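Local coordinates for sensor protein (Bacteroides thetaiotaomicron, PDB 2X7X), which binds fructose through this periplasmic domain of a hybrid two-component system and, as a whole protein, probably acts as a sensor histidine kinase, at residues Tyr120-Leu125 / Ser155-Ile160; Ile131-Gly136 / Gln148-Ala153; Thr141-Arg146 / Tyr193-Arg198. One frame throughout, in Å; residues are numbered along the deposited sequence.

Contact 1: residues Tyr120-Leu125 / Ser155-Ile160; sequences YIASSL and SKFPDI. With K (potassium ion), chain G.
In the second lobe of this periplasmic-binding-protein fold, the C-terminal turn of helix 110-124 packs against the type I beta turn F157-I160, at the entry to strand 159-167. A122 and F157 make the central pair. The methyl CB of A122 sits over the middle of the phenyl ring, 3.7 Å from its centroid and only 10° off the ring normal, a CH-pi contact made face-on. With CG anti to its carbonyl carbon (chi1 -60°), the F157 ring is directed at the helix. The same A122 CB also meets I160 CG1 at 4.1 Å, so one methyl serves both an aromatic face and an aliphatic branch. Farther along, L125, the first residue to leave the helix, sends CD1 to I160 CD1 at 4.1 Å, the two side chains crossing at a slant. The I160 side chain thus touches both A122 and L125, while its carbonyl points to a metal. A potassium ion is gripped by F157 O at 2.8 Å and I160 O at 2.7 Å, with I154 O and two waters completing the ligands seen. The turn that binds it joins helix 141-155 to strand 159-167 in a beta-alpha-beta unit of the lobe.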
loop_
_atom_site.group_PDB
_atom_site.type_symbol
_atom_site.label_atom_id
_atom_site.label_comp_id
_atom_site.label_asym_id
_atom_site.label_seq_id
_atom_site.Cartn_x
_atom_site.Cartn_y
_atom_site.Cartn_z
ATOM N N TYR A 120 -16.321 14.844 -1.517
ATOM C CA TYR A 120 -16.405 13.786 -0.541
ATOM C C TYR A 120 -17.319 14.171 0.639
ATOM O O TYR A 120 -18.134 13.362 1.080
ATOM C CB TYR A 120 -15.010 13.373 -0.064
ATOM C CG TYR A 120 -15.063 12.357 1.043
ATOM C CD1 TYR A 120 -14.957 10.998 0.772
ATOM C CD2 TYR A 120 -15.258 12.762 2.370
ATOM C CE1 TYR A 120 -15.033 10.063 1.804
ATOM C CE2 TYR A 120 -15.334 11.848 3.393
ATOM C CZ TYR A 120 -15.221 10.502 3.111
ATOM O OH TYR A 120 -15.304 9.598 4.149
ATOM N N ILE A 121 -17.190 15.396 1.136
ATOM C CA ILE A 121 -18.049 15.874 2.196
ATOM C C ILE A 121 -19.523 15.983 1.754
ATOM O O ILE A 121 -20.439 15.590 2.498
ATOM C CB ILE A 121 -17.545 17.218 2.758
ATOM C CG1 ILE A 121 -16.144 17.058 3.380
ATOM C CG2 ILE A 121 -18.527 17.768 3.789
ATOM C CD1 ILE A 121 -15.447 18.363 3.761
ATOM N N ALA A 122 -19.755 16.517 0.553
ATOM C CA ALA A 122 -21.120 16.705 0.043
ATOM C C ALA A 122 -21.834 15.373 -0.100
ATOM O O ALA A 122 -23.027 15.267 0.187
ATOM C CB ALA A 122 -21.114 17.462 -1.288
ATOM N N SER A 123 -21.091 14.363 -0.528
ATOM C CA SER A 123 -21.608 13.017 -0.679
ATOM C C SER A 123 -21.903 12.390 0.693
ATOM O O SER A 123 -22.937 11.758 0.887
ATOM C CB SER A 123 -20.615 12.183 -1.507
ATOM O OG SER A 123 -20.778 10.789 -1.321
ATOM N N SER A 124 -21.004 12.603 1.651
ATOM C CA SER A 124 -21.131 12.025 2.975
ATOM C C SER A 124 -22.255 12.659 3.797
ATOM O O SER A 124 -22.900 11.978 4.602
ATOM C CB SER A 124 -19.800 12.122 3.716
ATOM O OG SER A 124 -19.936 11.672 5.051
ATOM N N LEU A 125 -22.488 13.955 3.600
ATOM C CA LEU A 125 -23.585 14.655 4.269
ATOM C C LEU A 125 -24.866 14.608 3.430
ATOM O O LEU A 125 -25.848 15.299 3.731
ATOM C CB LEU A 125 -23.210 16.116 4.533
ATOM C CG LEU A 125 -21.995 16.452 5.396
ATOM C CD1 LEU A 125 -21.913 17.954 5.589
ATOM C CD2 LEU A 125 -22.049 15.743 6.728
ATOM N N SER A 155 -20.272 24.642 -4.473
ATOM C CA SER A 155 -21.190 25.598 -5.105
ATOM C C SER A 155 -22.314 24.852 -5.802
ATOM O O SER A 155 -23.431 25.349 -5.881
ATOM C CB SER A 155 -20.472 26.524 -6.091
ATOM O OG SER A 155 -19.781 25.766 -7.068
ATOM N N LYS A 156 -22.012 23.649 -6.289
ATOM C CA LYS A 156 -23.023 22.773 -6.902
ATOM C C LYS A 156 -24.028 22.151 -5.915
ATOM O O LYS A 156 -24.876 21.371 -6.334
ATOM C CB LYS A 156 -22.361 21.666 -7.752
ATOM C CG LYS A 156 -21.538 22.185 -8.937
ATOM C CD LYS A 156 -22.378 23.093 -9.873
ATOM C CE LYS A 156 -21.549 24.206 -10.553
ATOM N NZ LYS A 156 -20.491 23.642 -11.464
ATOM N N PHE A 157 -23.941 22.480 -4.624
ATOM C CA PHE A 157 -24.870 21.937 -3.622
ATOM C C PHE A 157 -25.386 23.070 -2.778
ATOM O O PHE A 157 -24.686 23.540 -1.869
ATOM C CB PHE A 157 -24.198 20.902 -2.713
ATOM C CG PHE A 157 -23.656 19.704 -3.445
ATOM C CD1 PHE A 157 -22.380 19.741 -4.036
ATOM C CD2 PHE A 157 -24.409 18.533 -3.538
ATOM C CE1 PHE A 157 -21.870 18.635 -4.716
ATOM C CE2 PHE A 157 -23.904 17.406 -4.208
ATOM C CZ PHE A 157 -22.629 17.459 -4.803
ATOM N N PRO A 158 -26.604 23.537 -3.070
ATOM C CA PRO A 158 -27.095 24.735 -2.386
ATOM C C PRO A 158 -27.341 24.566 -0.876
ATOM O O PRO A 158 -27.569 25.569 -0.180
ATOM C CB PRO A 158 -28.393 25.085 -3.141
ATOM C CG PRO A 158 -28.784 23.847 -3.867
ATOM C CD PRO A 158 -27.516 23.070 -4.132
ATOM N N ASP A 159 -27.282 23.334 -0.364
ATOM C CA ASP A 159 -27.510 23.109 1.069
ATOM C C ASP A 159 -26.297 22.616 1.835
ATOM O O ASP A 159 -26.393 22.262 3.017
ATOM C CB ASP A 159 -28.709 22.207 1.297
ATOM C CG ASP A 159 -30.003 22.870 0.883
ATOM O OD1 ASP A 159 -30.285 23.986 1.404
ATOM O OD2 ASP A 159 -30.717 22.281 0.024
ATOM N N ILE A 160 -25.163 22.569 1.146
ATOM C CA ILE A 160 -23.874 22.461 1.803
ATOM C C ILE A 160 -23.394 23.896 1.975
ATOM O O ILE A 160 -23.272 24.620 0.984
ATOM C CB ILE A 160 -22.851 21.672 0.942
ATOM C CG1 ILE A 160 -23.255 20.199 0.793
ATOM C CG2 ILE A 160 -21.440 21.820 1.506
ATOM C CD1 ILE A 160 -23.386 19.450 2.082
HETATM K K K G . -23.172 25.820 -1.414
HETATM O O HOH W 1 -21.187 27.577 -1.007
HETATM O O HOH W 2 -24.540 26.303 -4.005
#

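Contact 2: residues Ile131-Gly136 / Gln148-Ala153; sequences IVELTG and QGFMAA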
loop_
_atom_site.group_PDB
_atom_site.type_symbol
_atom_site.label_atom_id
_atom_site.label_comp_id
_atom_site.label_asym_id
_atom_site.label_seq_id
_atom_site.Cartn_x
_atom_site.Cartn_y
_atom_site.Cartn_z
ATOM N N ILE A 131 -20.371 23.254 7.179
ATOM C CA ILE A 131 -18.946 22.940 7.182
ATOM C C ILE A 131 -18.162 24.104 7.783
ATOM O O ILE A 131 -18.481 25.275 7.516
ATOM C CB ILE A 131 -18.392 22.712 5.740
ATOM C CG1 ILE A 131 -19.288 21.773 4.940
ATOM C CG2 ILE A 131 -16.949 22.192 5.774
ATOM C CD1 ILE A 131 -18.820 21.576 3.483
ATOM N N VAL A 132 -17.150 23.790 8.588
ATOM C CA VAL A 132 -16.150 24.786 8.953
ATOM C C VAL A 132 -14.810 24.410 8.301
ATOM O O VAL A 132 -14.506 23.214 8.165
ATOM C CB VAL A 132 -16.043 24.998 10.496
ATOM C CG1 VAL A 132 -17.339 25.560 11.040
ATOM C CG2 VAL A 132 -15.696 23.708 11.236
ATOM N N GLU A 133 -14.037 25.422 7.882
ATOM C CA GLU A 133 -12.742 25.240 7.206
ATOM C C GLU A 133 -11.606 25.807 8.027
ATOM O O GLU A 133 -11.680 26.926 8.505
ATOM C CB GLU A 133 -12.735 25.912 5.830
ATOM C CG GLU A 133 -11.505 25.603 4.970
ATOM C CD GLU A 133 -11.529 26.258 3.585
ATOM O OE1 GLU A 133 -12.215 27.285 3.401
ATOM O OE2 GLU A 133 -10.833 25.770 2.669
ATOM N N LEU A 134 -10.545 25.024 8.181
ATOM C CA LEU A 134 -9.331 25.460 8.850
ATOM C C LEU A 134 -8.173 25.364 7.852
ATOM O O LEU A 134 -7.726 24.282 7.479
ATOM C CB LEU A 134 -9.097 24.620 10.113
ATOM C CG LEU A 134 -10.170 24.742 11.219
ATOM C CD1 LEU A 134 -10.212 23.541 12.152
ATOM C CD2 LEU A 134 -9.995 26.002 12.045
ATOM N N THR A 135 -7.699 26.514 7.405
ATOM C CA THR A 135 -6.769 26.571 6.273
ATOM C C THR A 135 -5.300 26.552 6.691
ATOM O O THR A 135 -4.956 26.851 7.834
ATOM C CB THR A 135 -7.022 27.851 5.411
ATOM O OG1 THR A 135 -6.374 28.990 5.997
ATOM C CG2 THR A 135 -8.500 28.140 5.313
ATOM N N GLY A 136 -4.431 26.233 5.744
ATOM C CA GLY A 136 -2.993 26.500 5.895
ATOM C C GLY A 136 -2.735 27.990 5.810
ATOM O O GLY A 136 -3.658 28.780 5.593
ATOM N N GLN A 148 -10.077 27.253 -2.885
ATOM C CA GLN A 148 -10.773 27.578 -4.134
ATOM C C GLN A 148 -11.495 26.351 -4.698
ATOM O O GLN A 148 -12.662 26.433 -5.105
ATOM C CB GLN A 148 -9.797 28.120 -5.178
ATOM C CG GLN A 148 -9.330 29.535 -4.964
ATOM C CD GLN A 148 -7.994 29.847 -5.680
ATOM O OE1 GLN A 148 -7.287 30.784 -5.301
ATOM N NE2 GLN A 148 -7.645 29.056 -6.709
ATOM N N GLY A 149 -10.784 25.222 -4.709
ATOM C CA GLY A 149 -11.271 23.977 -5.291
ATOM C C GLY A 149 -12.429 23.466 -4.482
ATOM O O GLY A 149 -13.401 22.952 -5.024
ATOM N N PHE A 150 -12.330 23.638 -3.176
ATOM C CA PHE A 150 -13.383 23.229 -2.273
ATOM C C PHE A 150 -14.633 24.083 -2.450
ATOM O O PHE A 150 -15.745 23.561 -2.382
ATOM C CB PHE A 150 -12.868 23.318 -0.842
ATOM C CG PHE A 150 -13.939 23.337 0.192
ATOM C CD1 PHE A 150 -14.632 22.182 0.508
ATOM C CD2 PHE A 150 -14.238 24.510 0.860
ATOM C CE1 PHE A 150 -15.606 22.193 1.476
ATOM C CE2 PHE A 150 -15.227 24.539 1.825
ATOM C CZ PHE A 150 -15.912 23.381 2.137
ATOM N N MET A 151 -14.446 25.390 -2.651
ATOM C CA MET A 151 -15.573 26.284 -2.927
ATOM C C MET A 151 -16.215 25.963 -4.276
ATOM O O MET A 151 -17.443 26.032 -4.419
ATOM C CB MET A 151 -15.170 27.761 -2.875
ATOM C CG MET A 151 -14.813 28.276 -1.469
ATOM S SD MET A 151 -15.999 27.878 -0.151
ATOM C CE MET A 151 -17.087 29.300 -0.175
ATOM N N ALA A 152 -15.394 25.578 -5.250
ATOM C CA ALA A 152 -15.922 25.263 -6.575
ATOM C C ALA A 152 -16.868 24.061 -6.501
ATOM O O ALA A 152 -17.960 24.083 -7.071
ATOM C CB ALA A 152 -14.789 25.015 -7.578
ATOM N N ALA A 153 -16.435 23.032 -5.778
ATOM C CA ALA A 153 -17.193 21.806 -5.608
ATOM C C ALA A 153 -18.505 22.047 -4.890
ATOM O O ALA A 153 -19.551 21.617 -5.365
ATOM C CB ALA A 153 -16.367 20.760 -4.855
#
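I131 and F150 form the tight end of this contact between strand 128-135 and helix 141-155. The two side chains point at each other from strand and helix, and I131 CD1 reaches the phenyl edge, in the ring plane, 3.7 Å from F150 CZ. The CG2 branch of the isoleucine stands near the same ring carbon, at 4.0 Å, and the far end of the ring is therefore touched by both branches of one residue. F150 gets there by holding its CG anti to the backbone N (chi1 162°), which sends the ring from the helix to the strand. The backbones themselves come no closer than 9.7 Å, from E133 CA to F150 CA, which is why only long side chains meet.

Toward the other end the packing is looser. E133 and F150 run alongside one another, heads reversed, with carboxylate and ring planes 54° apart, and their nearest atoms, E133 OE2 and F150 CD2, are 4.1 Å apart. No hydrogen bond joins the two segments here. The carboxylate, though buried, is satisfied by other partners: OE1 is hydrogen-bonded to H147 ND1 and OE2 to H195 NE2, which would fix its rotation and probably stabilise its negative charge. The extended glutamate chain carries these oxygens from the sheet to the helix flank. On the solvent side, Q148 is exposed and its side chain starts away from the strand.

The contact lies within the beta-alpha-beta unit formed by strand 128-135, helix 141-155 and strand 159-167. I131 also packs on I160 of the following strand and on I121 of helix 110-124, the ring of F150 meets that of Y193 in strand 191-194, and V132 turns to helix 172-185 on the opposite side of the sheet.

Contact 3: residues Thr141-Arg146 / Tyr193-Arg198; sequences TPAMER and YAHNDR. With FRU (beta-D-fructofuranose), chain E.
R146 meets both Y193 and H195, its CB packing on the H195 ring and its guanidinium gripping fructose. CB lies over one face of the imidazole, 3.7 Å from the centroid and 17° off the normal, as a CH-pi contact. The chain then runs extended from CG to NE, carrying the head past the histidine to the sugar, where NH1 and NH2 donate to the same hydroxyl oxygen, FRU O4, at 3.0 and 3.1 Å. FRU O4 lies near the guanidinium plane, at its edge, while N110 OD1 accepts from NE. An alanine at this position is likely to leave FRU O4 without its two guanidinium donors and N110 OD1 without its NE partner.

Y193 OH donates to R146 O at 2.8 Å, from above the carbonyl plane. The edge of the H195 imidazole lies toward A143.

Beyond H195, N196 holds CG between its backbone N and carbonyl carbon, and its ND2 gives FRU O3 a 2.8 Å bond. R198, bent at chi3 (-51°), turns NH2 onto FRU O2 at 2.7 Å in a nearly straight bond (170°).

The start of helix 141-155 and the loop after strand 191-194 both present groups to the sugar from this lobe; Y193 continues the sheet beside strand 128-135 and touches V117 of helix 110-124.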
loop_
_atom_site.group_PDB
_atom_site.type_symbol
_atom_site.label_atom_id
_atom_site.label_comp_id
_atom_site.label_asym_id
_atom_site.label_seq_id
_atom_site.Cartn_x
_atom_site.Cartn_y
_atom_site.Cartn_z
ATOM N N THR A 141 0.438 28.842 -1.646
ATOM C CA THR A 141 -0.428 28.435 -2.760
ATOM C C THR A 141 -1.271 27.179 -2.479
ATOM O O THR A 141 -2.379 27.064 -3.022
ATOM C CB THR A 141 0.293 28.355 -4.156
ATOM O OG1 THR A 141 1.270 27.305 -4.172
ATOM C CG2 THR A 141 0.948 29.689 -4.512
ATOM N N PRO A 142 -0.774 26.247 -1.625
ATOM C CA PRO A 142 -1.696 25.151 -1.353
ATOM C C PRO A 142 -2.920 25.597 -0.546
ATOM O O PRO A 142 -4.022 25.204 -0.890
ATOM C CB PRO A 142 -0.831 24.133 -0.613
ATOM C CG PRO A 142 0.551 24.433 -1.069
ATOM C CD PRO A 142 0.594 25.921 -1.182
ATOM N N ALA A 143 -2.758 26.443 0.470
ATOM C CA ALA A 143 -3.939 26.932 1.217
ATOM C C ALA A 143 -4.954 27.648 0.308
ATOM O O ALA A 143 -6.161 27.429 0.428
ATOM C CB ALA A 143 -3.538 27.836 2.369
ATOM N N MET A 144 -4.456 28.500 -0.585
ATOM C CA MET A 144 -5.287 29.214 -1.539
ATOM C C MET A 144 -6.122 28.237 -2.365
ATOM O O MET A 144 -7.356 28.330 -2.399
ATOM C CB MET A 144 -4.421 30.047 -2.493
ATOM C CG MET A 144 -3.880 31.352 -1.926
ATOM S SD MET A 144 -2.581 32.090 -2.978
ATOM C CE MET A 144 -2.034 33.355 -1.831
ATOM N N GLU A 145 -5.428 27.311 -3.036
ATOM C CA GLU A 145 -6.061 26.362 -3.936
ATOM C C GLU A 145 -6.938 25.365 -3.180
ATOM O O GLU A 145 -8.088 25.140 -3.575
ATOM C CB GLU A 145 -5.026 25.674 -4.818
ATOM C CG GLU A 145 -4.475 26.585 -5.885
ATOM C CD GLU A 145 -3.164 26.109 -6.494
ATOM O OE1 GLU A 145 -2.934 24.875 -6.598
ATOM O OE2 GLU A 145 -2.355 26.994 -6.878
ATOM N N ARG A 146 -6.443 24.797 -2.083
ATOM C CA ARG A 146 -7.297 23.952 -1.250
ATOM C C ARG A 146 -8.633 24.619 -0.912
ATOM O O ARG A 146 -9.652 23.943 -0.775
ATOM C CB ARG A 146 -6.568 23.469 0.004
ATOM C CG ARG A 146 -5.647 22.299 -0.295
ATOM C CD ARG A 146 -4.582 22.093 0.765
ATOM N NE ARG A 146 -3.482 21.296 0.238
ATOM C CZ ARG A 146 -2.521 20.723 0.969
ATOM N NH1 ARG A 146 -2.521 20.829 2.299
ATOM N NH2 ARG A 146 -1.539 20.052 0.353
ATOM N N TYR A 193 -13.318 20.641 7.552
ATOM C CA TYR A 193 -12.341 20.502 6.479
ATOM C C TYR A 193 -11.057 21.114 6.976
ATOM O O TYR A 193 -10.987 22.328 7.164
ATOM C CB TYR A 193 -12.814 21.247 5.237
ATOM C CG TYR A 193 -11.824 21.334 4.081
ATOM C CD1 TYR A 193 -10.748 20.429 3.949
ATOM C CD2 TYR A 193 -11.998 22.304 3.090
ATOM C CE1 TYR A 193 -9.865 20.513 2.872
ATOM C CE2 TYR A 193 -11.129 22.399 2.014
ATOM C CZ TYR A 193 -10.073 21.514 1.900
ATOM O OH TYR A 193 -9.239 21.644 0.812
ATOM N N ALA A 194 -10.050 20.272 7.192
ATOM C CA ALA A 194 -8.747 20.717 7.667
ATOM C C ALA A 194 -7.749 20.569 6.533
ATOM O O ALA A 194 -7.713 19.529 5.873
ATOM C CB ALA A 194 -8.328 19.879 8.859
ATOM N N HIS A 195 -6.939 21.599 6.302
ATOM C CA HIS A 195 -6.006 21.606 5.160
ATOM C C HIS A 195 -4.842 20.631 5.304
ATOM O O HIS A 195 -4.206 20.285 4.315
ATOM C CB HIS A 195 -5.497 23.023 4.848
ATOM C CG HIS A 195 -6.487 23.886 4.114
ATOM N ND1 HIS A 195 -6.107 24.997 3.382
ATOM C CD2 HIS A 195 -7.833 23.795 3.990
ATOM C CE1 HIS A 195 -7.178 25.554 2.845
ATOM N NE2 HIS A 195 -8.238 24.849 3.207
ATOM N N ASN A 196 -4.549 20.187 6.522
ATOM C CA ASN A 196 -3.650 19.046 6.665
ATOM C C ASN A 196 -3.968 18.155 7.851
ATOM O O ASN A 196 -4.851 18.465 8.653
ATOM C CB ASN A 196 -2.168 19.452 6.625
ATOM C CG ASN A 196 -1.680 20.117 7.916
ATOM O OD1 ASN A 196 -2.431 20.337 8.887
ATOM N ND2 ASN A 196 -0.393 20.437 7.926
ATOM N N ASP A 197 -3.221 17.057 7.952
ATOM C CA ASP A 197 -3.412 16.039 8.987
ATOM C C ASP A 197 -2.781 16.441 10.302
ATOM O O ASP A 197 -2.692 15.612 11.204
ATOM C CB ASP A 197 -2.801 14.706 8.549
ATOM C CG ASP A 197 -3.488 14.108 7.339
ATOM O OD1 ASP A 197 -4.654 14.452 7.046
ATOM O OD2 ASP A 197 -2.857 13.273 6.671
ATOM N N ARG A 198 -2.298 17.679 10.405
ATOM C CA ARG A 198 -1.853 18.222 11.688
ATOM C C ARG A 198 -2.932 19.180 12.228
ATOM O O ARG A 198 -3.248 19.177 13.421
ATOM C CB ARG A 198 -0.507 18.923 11.558
ATOM C CG ARG A 198 0.681 17.974 11.300
ATOM C CD ARG A 198 2.063 18.684 11.431
ATOM N NE ARG A 198 2.179 19.938 10.651
ATOM C CZ ARG A 198 2.344 19.999 9.328
ATOM N NH1 ARG A 198 2.396 18.892 8.585
ATOM N NH2 ARG A 198 2.432 21.184 8.743
HETATM C C1 FRU E . 4.196 20.093 5.133
HETATM C C2 FRU E . 2.826 20.711 4.919
HETATM C C3 FRU E . 1.755 19.657 4.649
HETATM C C4 FRU E . 0.899 20.334 3.597
HETATM C C5 FRU E . 1.963 21.035 2.763
HETATM C C6 FRU E . 1.469 22.228 1.946
HETATM O O1 FRU E . 5.068 21.053 5.724
HETATM O O2 FRU E . 2.513 21.526 6.054
HETATM O O3 FRU E . 1.036 19.273 5.830
HETATM O O4 FRU E . 0.105 19.410 2.845
HETATM O O5 FRU E . 2.876 21.520 3.751
HETATM O O6 FRU E . 2.541 22.716 1.114
#

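From the N terminus, helix 110-124 comes first, and contact 1 closes a loop from its end to the turn that opens strand 159-167. Contact 2 is nested inside that loop, joining strand 128-135 to helix 141-155. Contact 3 starts within the same loop, at the beginning of helix 141-155, but ends at the C-terminal end of strand 191-194 and the loop after it, so it crosses both others. I131 joins contacts 1 and 2, and E133 joins contacts 2 and 3. Together they tie helices 110-124 and 141-155 to three adjacent strands, running from the potassium end of the lobe to the fructose site.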